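Local coordinates for protein 2-c-methyl-d-erythritol 2,4-cyclodiphosphate synthase (Plasmodium falciparum, PDB 4C81) that converts CDP-methylerythritol 2-phosphate into methylerythritol 2,4-cyclodiphosphate with release of CMP, probably serving the isoprenoid pathway of the malaria parasite's apicoplast, at residues A[119-124]-A[173-178]. The protein carries 1 engineered substitution. Residues are numbered along the deposited sequence; the frame is centred on the assembly and turned at random.
Sequences VDINVI and CFANIL
With chi1 at -55°, CG of N176 lies opposite its own carbonyl carbon and beside its backbone N, and chi2 of -93° turns the amide so that ND2 points across to the backbone O of D120, a weak bond of 3.3 Å. D120 O also accepts the backbone N of N176 at 2.9 Å, so one carbonyl holds two donors of the same asparagine. On the other face C173 SG stands anti to its backbone N (chi1 -171°) and presses against I121 CG2 at an unusually short 3.3 Å. Strands 119-124 and 173-178 run antiparallel; D120–N176 and N122–F174 are hydrogen-bonded pairs, the bond from N122 N to F174 O measuring 2.8 Å. V119, I121, V123, C173, A175 and I177 form the apolar face, where small A175 leaves room for S68 of helix 64-77 and branched I121 packs on I69 of that helix and I141 of helix 130-145. Amides suit the buried reverse face by giving and accepting: N122 ND2 and N176 ND2 donate to Q12 of the second subunit, and N122 OD1 accepts from K155, which also salt-bridges the D120 carboxylate. F174, a flat apolar ring, meets F174 of both other subunits edge-to-face. These are neighbouring strands of an IspF subunit's mixed sheet, helices on one face, the trimer interface on the other.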
loop_
_atom_site.group_PDB
_atom_site.type_symbol
_atom_site.label_atom_id
_atom_site.label_comp_id
_atom_site.label_asym_id
_atom_site.label_seq_id
_atom_site.Cartn_x
_atom_site.Cartn_y
_atom_site.Cartn_z
ATOM N N VAL A 119 -7.558 -4.340 10.774
ATOM C CA VAL A 119 -7.330 -4.487 9.341
ATOM C C VAL A 119 -8.033 -3.326 8.625
ATOM O O VAL A 119 -9.143 -2.934 9.003
ATOM C CB VAL A 119 -7.823 -5.857 8.813
ATOM C CG1 VAL A 119 -9.335 -5.988 8.936
ATOM C CG2 VAL A 119 -7.376 -6.070 7.372
ATOM N N ASP A 120 -7.360 -2.757 7.627
ATOM C CA ASP A 120 -7.908 -1.678 6.802
ATOM C C ASP A 120 -7.783 -2.115 5.350
ATOM O O ASP A 120 -6.692 -2.428 4.881
ATOM C CB ASP A 120 -7.161 -0.356 7.029
ATOM C CG ASP A 120 -7.856 0.841 6.372
ATOM O OD1 ASP A 120 -9.033 0.719 5.957
ATOM O OD2 ASP A 120 -7.232 1.917 6.276
ATOM N N ILE A 121 -8.915 -2.129 4.654
ATOM C CA ILE A 121 -9.026 -2.728 3.337
ATOM C C ILE A 121 -9.467 -1.660 2.343
ATOM O O ILE A 121 -10.449 -0.953 2.577
ATOM C CB ILE A 121 -10.043 -3.888 3.347
ATOM C CG1 ILE A 121 -9.626 -4.963 4.362
ATOM C CG2 ILE A 121 -10.158 -4.495 1.966
ATOM C CD1 ILE A 121 -10.753 -5.864 4.795
ATOM N N ASN A 122 -8.710 -1.539 1.253
ATOM C CA ASN A 122 -8.982 -0.593 0.176
ATOM C C ASN A 122 -9.284 -1.335 -1.113
ATOM O O ASN A 122 -8.402 -1.970 -1.688
ATOM C CB ASN A 122 -7.767 0.300 -0.048
ATOM C CG ASN A 122 -7.583 1.312 1.050
ATOM O OD1 ASN A 122 -8.511 2.038 1.388
ATOM N ND2 ASN A 122 -6.380 1.376 1.606
ATOM N N VAL A 123 -10.532 -1.252 -1.562
ATOM C CA VAL A 123 -10.936 -1.819 -2.843
ATOM C C VAL A 123 -10.912 -0.718 -3.894
ATOM O O VAL A 123 -11.455 0.358 -3.673
ATOM C CB VAL A 123 -12.346 -2.434 -2.766
ATOM C CG1 VAL A 123 -12.792 -2.965 -4.132
ATOM C CG2 VAL A 123 -12.385 -3.545 -1.719
ATOM N N ILE A 124 -10.261 -0.987 -5.021
ATOM C CA ILE A 124 -10.226 -0.052 -6.141
ATOM C C ILE A 124 -11.030 -0.689 -7.259
ATOM O O ILE A 124 -10.644 -1.724 -7.809
ATOM C CB ILE A 124 -8.795 0.271 -6.607
ATOM C CG1 ILE A 124 -7.931 0.677 -5.407
ATOM C CG2 ILE A 124 -8.834 1.395 -7.645
ATOM C CD1 ILE A 124 -6.491 1.000 -5.759
ATOM N N CYS A 173 -7.588 -5.013 -4.672
ATOM C CA CYS A 173 -7.718 -4.815 -3.232
ATOM C C CYS A 173 -6.337 -4.746 -2.597
ATOM O O CYS A 173 -5.455 -5.537 -2.941
ATOM C CB CYS A 173 -8.512 -5.969 -2.599
ATOM S SG CYS A 173 -8.951 -5.683 -0.868
ATOM N N PHE A 174 -6.164 -3.790 -1.684
ATOM C CA PHE A 174 -5.031 -3.745 -0.769
ATOM C C PHE A 174 -5.555 -3.930 0.644
ATOM O O PHE A 174 -6.400 -3.168 1.093
ATOM C CB PHE A 174 -4.306 -2.400 -0.858
ATOM C CG PHE A 174 -3.553 -2.206 -2.131
ATOM C CD1 PHE A 174 -4.208 -1.774 -3.275
ATOM C CD2 PHE A 174 -2.192 -2.463 -2.196
ATOM C CE1 PHE A 174 -3.513 -1.594 -4.468
ATOM C CE2 PHE A 174 -1.493 -2.280 -3.383
ATOM C CZ PHE A 174 -2.155 -1.851 -4.518
ATOM N N ALA A 175 -5.060 -4.946 1.338
ATOM C CA ALA A 175 -5.449 -5.202 2.718
ATOM C C ALA A 175 -4.238 -4.952 3.606
ATOM O O ALA A 175 -3.176 -5.500 3.356
ATOM C CB ALA A 175 -5.934 -6.635 2.876
ATOM N N ASN A 176 -4.413 -4.123 4.632
ATOM C CA ASN A 176 -3.342 -3.754 5.545
ATOM C C ASN A 176 -3.716 -4.177 6.949
ATOM O O ASN A 176 -4.814 -3.878 7.417
ATOM C CB ASN A 176 -3.115 -2.247 5.515
ATOM C CG ASN A 176 -2.846 -1.735 4.125
ATOM O OD1 ASN A 176 -1.693 -1.627 3.710
ATOM N ND2 ASN A 176 -3.910 -1.446 3.381
ATOM N N ILE A 177 -2.799 -4.860 7.624
ATOM C CA ILE A 177 -3.101 -5.461 8.920
ATOM C C ILE A 177 -1.948 -5.308 9.905
ATOM O O ILE A 177 -0.784 -5.214 9.508
ATOM C CB ILE A 177 -3.453 -6.953 8.730
ATOM C CG1 ILE A 177 -4.220 -7.491 9.939
ATOM C CG2 ILE A 177 -2.208 -7.786 8.418
ATOM C CD1 ILE A 177 -4.862 -8.823 9.676
ATOM N N LEU A 178 -2.291 -5.252 11.192
ATOM C CA LEU A 178 -1.312 -5.358 12.266
ATOM C C LEU A 178 -1.634 -6.609 13.062
ATOM O O LEU A 178 -2.799 -6.867 13.376
ATOM C CB LEU A 178 -1.381 -4.152 13.197
ATOM C CG LEU A 178 -0.843 -2.834 12.655
ATOM C CD1 LEU A 178 -1.134 -1.728 13.659
ATOM C CD2 LEU A 178 0.650 -2.901 12.340
#